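Long-range contacts in L-lactate dehydrogenase (Trichomonas vaginalis, PDB 4UUN), which probably interconverts lactate and pyruvate, or malate and oxaloacetate, using bound NAD(H) as the hydride carrier: residues V7-A12 and F84-M89; A98-S103 and G129-T134. One frame throughout, in Å; residues are numbered along the deposited sequence. Where two conformers were deposited one is given.

Overall arrangement
From the N terminus, strand 5-10 enters the centre of the six-stranded parallel sheet of the NAD-binding domain. The chain then builds the half of that sheet with strands 35-40 and 64-70 before strand 82-85 returns beside the first strand, closing contact 1 (7-12 with 84-89) across about seventy residues. Helix 97-118 and strand 124-127 follow, and the turn into helix 132-141 meets the start of helix 97-118 in contact 2 (98-103 with 129-134). The two loops are in series, neither nested nor crossed. They also touch: Gly-129 N probably bonds to Leu-85 O, 3.0 Å away, and both contacts border the same dinucleotide.

Contact 1: residues V7-A12 and F84-M89; sequences VLITGA and FLVASM. With NAI (1,4-dihydronicotinamide adenine dinucleotide), chain D.
Phe-84 brings the edge of its ring against Val-7, CE1 lying 3.8 Å from Val-7 CG1, in the parallel sheet of a Rossmann fold where its first and fourth strands run side by side. Val-7 puts that methyl there by holding CG1 anti to its backbone N (chi1 178°). Ile-9 meets the same ring obliquely, and Leu-20 and Ile-24 of helix 15-25 also pack on Phe-84.

Two backbone bonds join the strands: Phe-84 N to Leu-8 O at 2.8 Å, and Thr-10 N to Phe-84 O at 3.2 Å. Leu-85 is then the centre of an inverse gamma turn, and the Thr-10 side chain meets the backbone beyond it. With chi1 at 66°, OG1 lies between the backbone N and carbonyl carbon and faces the turn, where it accepts a fairly straight bond from Ala-87 N (3.0 Å, 162°) and a weak one from Val-86 N. A water bridges the same hydroxyl to Ala-87 O, so two backbone N-H groups, one of them weakly, and a water all meet this buried oxygen. Thr-10 CG2 rests on Leu-85 CD2.

Further on, both segments border the dinucleotide. Gly-11, with its positive phi, brings its bare CA directly against the adenosine ribose, 3.2 Å from O4B. Val-86 CG1 packs on C5D, on the nicotinamide side of the pyrophosphate, while Ala-87 CB touches the adenine. Ser-88 OG accepts a hydrogen bond from the nicotinamide-ribose hydroxyl O2D at 3.1 Å.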
loop_
_atom_site.group_PDB
_atom_site.type_symbol
_atom_site.label_atom_id
_atom_site.label_comp_id
_atom_site.label_asym_id
_atom_site.label_seq_id
_atom_site.Cartn_x
_atom_site.Cartn_y
_atom_site.Cartn_z
ATOM N N VAL B 7 -15.045 -9.167 -1.564
ATOM C CA VAL B 7 -13.729 -9.424 -2.143
ATOM C C VAL B 7 -12.956 -10.413 -1.279
ATOM O O VAL B 7 -12.709 -10.142 -0.106
ATOM C CB VAL B 7 -12.907 -8.110 -2.213
ATOM C CG1 VAL B 7 -11.495 -8.353 -2.782
ATOM C CG2 VAL B 7 -13.641 -7.060 -3.038
ATOM N N LEU B 8 -12.569 -11.545 -1.866
ATOM C CA LEU B 8 -11.757 -12.552 -1.176
ATOM C C LEU B 8 -10.262 -12.369 -1.452
ATOM O O LEU B 8 -9.853 -12.185 -2.600
ATOM C CB LEU B 8 -12.166 -13.966 -1.613
ATOM C CG LEU B 8 -11.259 -15.128 -1.169
ATOM C CD1 LEU B 8 -11.242 -15.292 0.347
ATOM C CD2 LEU B 8 -11.705 -16.423 -1.837
ATOM N N ILE B 9 -9.464 -12.451 -0.387
ATOM C CA ILE B 9 -8.014 -12.571 -0.482
ATOM C C ILE B 9 -7.573 -13.820 0.295
ATOM O O ILE B 9 -7.780 -13.898 1.508
ATOM C CB ILE B 9 -7.300 -11.337 0.126
ATOM C CG1 ILE B 9 -7.755 -10.041 -0.548
ATOM C CG2 ILE B 9 -5.781 -11.469 -0.000
ATOM C CD1 ILE B 9 -7.312 -8.769 0.204
ATOM N N THR B 10 -6.970 -14.789 -0.398
ATOM C CA THR B 10 -6.402 -15.969 0.264
ATOM C C THR B 10 -4.967 -15.671 0.651
ATOM O O THR B 10 -4.354 -14.756 0.106
ATOM C CB THR B 10 -6.416 -17.229 -0.635
ATOM O OG1 THR B 10 -5.539 -17.045 -1.752
ATOM C CG2 THR B 10 -7.823 -17.541 -1.125
ATOM N N GLY B 11 -4.425 -16.453 1.580
ATOM C CA GLY B 11 -3.121 -16.163 2.152
ATOM C C GLY B 11 -3.078 -14.738 2.688
ATOM O O GLY B 11 -2.055 -14.058 2.619
ATOM N N ALA B 12 -4.204 -14.295 3.233
ATOM C CA ALA B 12 -4.406 -12.884 3.568
ATOM C C ALA B 12 -3.405 -12.324 4.576
ATOM O O ALA B 12 -3.192 -11.123 4.611
ATOM C CB ALA B 12 -5.834 -12.652 4.066
ATOM N N PHE B 84 -8.756 -12.770 -5.066
ATOM C CA PHE B 84 -7.324 -12.736 -5.301
ATOM C C PHE B 84 -6.747 -14.003 -4.671
ATOM O O PHE B 84 -6.592 -14.081 -3.447
ATOM C CB PHE B 84 -6.704 -11.483 -4.664
ATOM C CG PHE B 84 -7.164 -10.186 -5.284
ATOM C CD1 PHE B 84 -8.354 -9.590 -4.891
ATOM C CD2 PHE B 84 -6.396 -9.553 -6.249
ATOM C CE1 PHE B 84 -8.769 -8.401 -5.458
ATOM C CE2 PHE B 84 -6.807 -8.365 -6.821
ATOM C CZ PHE B 84 -7.989 -7.786 -6.429
ATOM N N LEU B 85 -6.469 -15.008 -5.500
ATOM C CA LEU B 85 -5.943 -16.275 -5.003
ATOM C C LEU B 85 -4.426 -16.197 -4.903
ATOM O O LEU B 85 -3.696 -16.590 -5.824
ATOM C CB LEU B 85 -6.371 -17.440 -5.895
ATOM C CG LEU B 85 -7.877 -17.609 -6.116
ATOM C CD1 LEU B 85 -8.144 -18.883 -6.910
ATOM C CD2 LEU B 85 -8.642 -17.635 -4.799
ATOM N N VAL B 86 -3.969 -15.698 -3.761
ATOM C CA VAL B 86 -2.556 -15.439 -3.522
ATOM C C VAL B 86 -1.860 -16.653 -2.921
ATOM O O VAL B 86 -0.717 -16.958 -3.256
ATOM C CB VAL B 86 -2.402 -14.229 -2.567
ATOM C CG1 VAL B 86 -0.949 -13.979 -2.225
ATOM C CG2 VAL B 86 -3.038 -12.986 -3.186
ATOM N N ALA B 87 -2.552 -17.351 -2.033
ATOM C CA ALA B 87 -1.966 -18.504 -1.352
ATOM C C ALA B 87 -1.600 -19.628 -2.318
ATOM O O ALA B 87 -2.341 -19.916 -3.251
ATOM C CB ALA B 87 -2.933 -19.029 -0.313
ATOM N N SER B 88 -0.460 -20.265 -2.062
ATOM C CA SER B 88 -0.054 -21.475 -2.760
ATOM C C SER B 88 0.934 -22.230 -1.879
ATOM O O SER B 88 1.392 -21.705 -0.859
ATOM C CB SER B 88 0.616 -21.119 -4.082
ATOM O OG SER B 88 1.780 -20.350 -3.847
ATOM N N MET B 89 1.261 -23.459 -2.268
ATOM C CA MET B 89 2.245 -24.262 -1.542
ATOM C C MET B 89 3.637 -23.971 -2.097
ATOM O O MET B 89 3.892 -24.209 -3.277
ATOM C CB MET B 89 1.923 -25.751 -1.689
ATOM C CG MET B 89 2.926 -26.684 -1.022
ATOM S SD MET B 89 2.906 -26.554 0.772
ATOM C CE MET B 89 4.663 -26.468 1.101
HETATM P PA NAI D . 3.958 -15.048 2.269
HETATM O O1A NAI D . 4.713 -16.313 2.604
HETATM O O2A NAI D . 4.331 -13.741 2.935
HETATM O O5B NAI D . 2.389 -15.313 2.532
HETATM C C5B NAI D . 1.680 -16.425 1.989
HETATM C C4B NAI D . 0.433 -16.659 2.833
HETATM O O4B NAI D . -0.343 -17.750 2.321
HETATM C C3B NAI D . 0.762 -17.010 4.282
HETATM O O3B NAI D . 0.058 -16.114 5.148
HETATM C C2B NAI D . 0.294 -18.449 4.464
HETATM O O2B NAI D . -0.162 -18.745 5.789
HETATM C C1B NAI D . -0.823 -18.505 3.440
HETATM N N9A NAI D . -1.266 -19.856 3.024
HETATM C C8A NAI D . -0.521 -20.957 2.788
HETATM N N7A NAI D . -1.322 -21.993 2.410
HETATM C C5A NAI D . -2.596 -21.550 2.398
HETATM C C6A NAI D . -3.936 -22.109 2.092
HETATM N N6A NAI D . -4.085 -23.402 1.713
HETATM N N1A NAI D . -5.007 -21.282 2.210
HETATM C C2A NAI D . -4.888 -19.987 2.585
HETATM N N3A NAI D . -3.700 -19.423 2.883
HETATM C C4A NAI D . -2.550 -20.138 2.813
HETATM O O3 NAI D . 4.035 -14.845 0.675
HETATM P PN NAI D . 3.770 -13.599 -0.311
HETATM O O1N NAI D . 5.049 -12.798 -0.434
HETATM O O2N NAI D . 2.482 -12.930 0.114
HETATM O O5D NAI D . 3.523 -14.352 -1.713
HETATM C C5D NAI D . 2.447 -15.272 -1.810
HETATM C C4D NAI D . 2.469 -15.982 -3.155
HETATM O O4D NAI D . 2.313 -15.087 -4.260
HETATM C C3D NAI D . 3.778 -16.709 -3.399
HETATM O O3D NAI D . 3.764 -17.997 -2.766
HETATM C C2D NAI D . 3.845 -16.782 -4.910
HETATM O O2D NAI D . 3.333 -18.048 -5.319
HETATM C C1D NAI D . 2.914 -15.680 -5.420
HETATM N N1N NAI D . 3.569 -14.664 -6.275
HETATM C C2N NAI D . 3.043 -14.446 -7.483
HETATM C C3N NAI D . 3.549 -13.523 -8.392
HETATM C C7N NAI D . 2.907 -13.303 -9.752
HETATM O O7N NAI D . 2.999 -12.294 -10.438
HETATM N N7N NAI D . 2.153 -14.290 -10.285
HETATM C C4N NAI D . 4.750 -12.694 -8.015
HETATM C C5N NAI D . 5.238 -13.007 -6.674
HETATM C C6N NAI D . 4.635 -13.967 -5.862
HETATM O O HOH W 1 -5.148 -19.190 -3.223
#

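Contact 2: residues A98-S103 and G129-T134; sequences ADLISS and GNPDNT. With NAI (1,4-dihydronicotinamide adenine dinucleotide), chain D.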
loop_
_atom_site.group_PDB
_atom_site.type_symbol
_atom_site.label_atom_id
_atom_site.label_comp_id
_atom_site.label_asym_id
_atom_site.label_seq_id
_atom_site.Cartn_x
_atom_site.Cartn_y
_atom_site.Cartn_z
ATOM N N ALA B 98 8.043 -29.965 -11.349
ATOM C CA ALA B 98 6.983 -30.971 -11.431
ATOM C C ALA B 98 6.340 -31.210 -10.069
ATOM O O ALA B 98 5.130 -31.410 -9.971
ATOM C CB ALA B 98 7.529 -32.276 -11.998
ATOM N N ASP B 99 7.152 -31.184 -9.017
ATOM C CA ASP B 99 6.653 -31.381 -7.658
ATOM C C ASP B 99 5.850 -30.170 -7.189
ATOM O O ASP B 99 4.855 -30.311 -6.483
ATOM C CB ASP B 99 7.820 -31.639 -6.710
ATOM C CG ASP B 99 8.601 -32.865 -7.093
ATOM O OD1 ASP B 99 7.991 -33.954 -7.129
ATOM O OD2 ASP B 99 9.805 -32.734 -7.393
ATOM N N LEU B 100 6.296 -28.981 -7.580
ATOM C CA LEU B 100 5.555 -27.752 -7.294
ATOM C C LEU B 100 4.164 -27.785 -7.927
ATOM O O LEU B 100 3.156 -27.449 -7.284
ATOM C CB LEU B 100 6.331 -26.539 -7.811
ATOM C CG LEU B 100 5.657 -25.181 -7.591
ATOM C CD1 LEU B 100 5.598 -24.831 -6.118
ATOM C CD2 LEU B 100 6.386 -24.102 -8.368
ATOM N N ILE B 101 4.106 -28.185 -9.193
ATOM C CA ILE B 101 2.831 -28.308 -9.874
ATOM C C ILE B 101 1.959 -29.309 -9.122
ATOM O O ILE B 101 0.786 -29.040 -8.839
ATOM C CB ILE B 101 3.030 -28.738 -11.347
ATOM C CG1 ILE B 101 3.740 -27.623 -12.125
ATOM C CG2 ILE B 101 1.694 -29.052 -12.002
ATOM C CD1 ILE B 101 4.482 -28.103 -13.365
ATOM N N SER B 102 2.543 -30.456 -8.780
ATOM C CA SER B 102 1.817 -31.518 -8.087
ATOM C C SER B 102 1.226 -31.081 -6.746
ATOM O O SER B 102 0.036 -31.274 -6.485
ATOM C CB SER B 102 2.740 -32.719 -7.863
ATOM O OG SER B 102 3.098 -33.309 -9.100
ATOM N N SER B 103 2.059 -30.509 -5.886
ATOM C CA SER B 103 1.598 -30.108 -4.561
ATOM C C SER B 103 0.448 -29.117 -4.674
ATOM O O SER B 103 -0.526 -29.191 -3.926
ATOM C CB SER B 103 2.741 -29.506 -3.739
ATOM O OG SER B 103 3.259 -28.348 -4.365
ATOM N N GLY B 129 -0.982 -17.035 -6.939
ATOM C CA GLY B 129 -0.098 -18.078 -6.438
ATOM C C GLY B 129 0.483 -18.981 -7.518
ATOM O O GLY B 129 -0.224 -19.413 -8.433
ATOM N N ASN B 130 1.775 -19.277 -7.398
ATOM C CA ASN B 130 2.439 -20.061 -8.427
ATOM C C ASN B 130 2.342 -21.569 -8.223
ATOM O O ASN B 130 2.210 -22.058 -7.104
ATOM C CB ASN B 130 3.885 -19.604 -8.598
ATOM C CG ASN B 130 3.985 -18.340 -9.430
ATOM O OD1 ASN B 130 3.383 -18.241 -10.507
ATOM N ND2 ASN B 130 4.720 -17.359 -8.929
ATOM N N PRO B 131 2.363 -22.328 -9.334
ATOM C CA PRO B 131 2.459 -21.917 -10.743
ATOM C C PRO B 131 1.101 -21.420 -11.242
ATOM O O PRO B 131 0.163 -22.214 -11.360
ATOM C CB PRO B 131 2.892 -23.202 -11.447
ATOM C CG PRO B 131 2.333 -24.302 -10.596
ATOM C CD PRO B 131 2.314 -23.794 -9.188
ATOM N N ASP B 132 0.984 -20.126 -11.521
ATOM C CA ASP B 132 -0.349 -19.527 -11.638
ATOM C C ASP B 132 -1.174 -19.985 -12.853
ATOM O O ASP B 132 -2.359 -20.286 -12.698
ATOM C CB ASP B 132 -0.304 -18.001 -11.515
ATOM C CG ASP B 132 0.590 -17.340 -12.544
ATOM O OD1 ASP B 132 1.434 -18.013 -13.175
ATOM O OD2 ASP B 132 0.439 -16.122 -12.712
ATOM N N ASN B 133 -0.587 -20.031 -14.048
ATOM C CA ASN B 133 -1.339 -20.516 -15.214
ATOM C C ASN B 133 -1.954 -21.885 -14.935
ATOM O O ASN B 133 -3.133 -22.128 -15.209
ATOM C CB ASN B 133 -0.449 -20.635 -16.463
ATOM C CG ASN B 133 0.141 -19.311 -16.895
ATOM O OD1 ASN B 133 0.864 -18.668 -16.143
ATOM N ND2 ASN B 133 -0.146 -18.909 -18.129
ATOM N N THR B 134 -1.154 -22.791 -14.396
ATOM C CA THR B 134 -1.624 -24.158 -14.212
ATOM C C THR B 134 -2.583 -24.255 -13.026
ATOM O O THR B 134 -3.582 -24.972 -13.098
ATOM C CB THR B 134 -0.448 -25.142 -14.094
ATOM O OG1 THR B 134 0.274 -25.131 -15.332
ATOM C CG2 THR B 134 -0.942 -26.569 -13.826
HETATM P PA NAI D . 3.958 -15.048 2.269
HETATM O O1A NAI D . 4.713 -16.313 2.604
HETATM O O2A NAI D . 4.331 -13.741 2.935
HETATM O O5B NAI D . 2.389 -15.313 2.532
HETATM C C5B NAI D . 1.680 -16.425 1.989
HETATM C C4B NAI D . 0.433 -16.659 2.833
HETATM O O4B NAI D . -0.343 -17.750 2.321
HETATM C C3B NAI D . 0.762 -17.010 4.282
HETATM O O3B NAI D . 0.058 -16.114 5.148
HETATM C C2B NAI D . 0.294 -18.449 4.464
HETATM O O2B NAI D . -0.162 -18.745 5.789
HETATM C C1B NAI D . -0.823 -18.505 3.440
HETATM N N9A NAI D . -1.266 -19.856 3.024
HETATM C C8A NAI D . -0.521 -20.957 2.788
HETATM N N7A NAI D . -1.322 -21.993 2.410
HETATM C C5A NAI D . -2.596 -21.550 2.398
HETATM C C6A NAI D . -3.936 -22.109 2.092
HETATM N N6A NAI D . -4.085 -23.402 1.713
HETATM N N1A NAI D . -5.007 -21.282 2.210
HETATM C C2A NAI D . -4.888 -19.987 2.585
HETATM N N3A NAI D . -3.700 -19.423 2.883
HETATM C C4A NAI D . -2.550 -20.138 2.813
HETATM O O3 NAI D . 4.035 -14.845 0.675
HETATM P PN NAI D . 3.770 -13.599 -0.311
HETATM O O1N NAI D . 5.049 -12.798 -0.434
HETATM O O2N NAI D . 2.482 -12.930 0.114
HETATM O O5D NAI D . 3.523 -14.352 -1.713
HETATM C C5D NAI D . 2.447 -15.272 -1.810
HETATM C C4D NAI D . 2.469 -15.982 -3.155
HETATM O O4D NAI D . 2.313 -15.087 -4.260
HETATM C C3D NAI D . 3.778 -16.709 -3.399
HETATM O O3D NAI D . 3.764 -17.997 -2.766
HETATM C C2D NAI D . 3.845 -16.782 -4.910
HETATM O O2D NAI D . 3.333 -18.048 -5.319
HETATM C C1D NAI D . 2.914 -15.680 -5.420
HETATM N N1N NAI D . 3.569 -14.664 -6.275
HETATM C C2N NAI D . 3.043 -14.446 -7.483
HETATM C C3N NAI D . 3.549 -13.523 -8.392
HETATM C C7N NAI D . 2.907 -13.303 -9.752
HETATM O O7N NAI D . 2.999 -12.294 -10.438
HETATM N N7N NAI D . 2.153 -14.290 -10.285
HETATM C C4N NAI D . 4.750 -12.694 -8.015
HETATM C C5N NAI D . 5.238 -13.007 -6.674
HETATM C C6N NAI D . 4.635 -13.967 -5.862
#
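Pro-131 fits its ring against two neighbouring side chains of helix 97-118, one at each of two ring carbons. CD meets Leu-100 CG at 4.0 Å, the two side chains running antiparallel alongside one another; CG meets Ile-101 CG1 at 3.9 Å. Leu-100 reaches the proline with its CG anti to the backbone N (chi1 179°), which carries the branch out from the helix and also brings CD2 near the same ring carbon. Ile-101 divides its work between its two branches. CG1, beside its own backbone N (chi1 -66°), takes the proline, while CG2 meets Thr-134 CG2, 4.1 Å away, the two side chains lying roughly perpendicular. Thr-134 turns its methyl to Ile-101, and its hydroxyl bonds to Glu-323 of the long C-terminal helix, which also packs on Ile-101.

The peptide bond before Pro-131 is cis, so the chain folds back sharply between Asn-130 and the proline, which is the N-cap residue of helix 132-141. Asn-130 closes an Asx turn: its OD1 receives Asp-132 N at 3.2 Å, in the carbonyl plane and on a lone pair. In this conformer the bond ties OD1 to the start of the helix, while the backbone N of Asn-130 gives a nearly straight bond to O2D of the nicotinamide ribose (2.9 Å, 168°). Two residues on, Asp-132 OD1 bonds to ND1 of His-186, the predicted proton acceptor. This is the Gly-Asn-Pro loop of the Rossmann NAD-binding domain, whose cis proline starts helix 132-141 and puts Asn-130 beside the nicotinamide ribose.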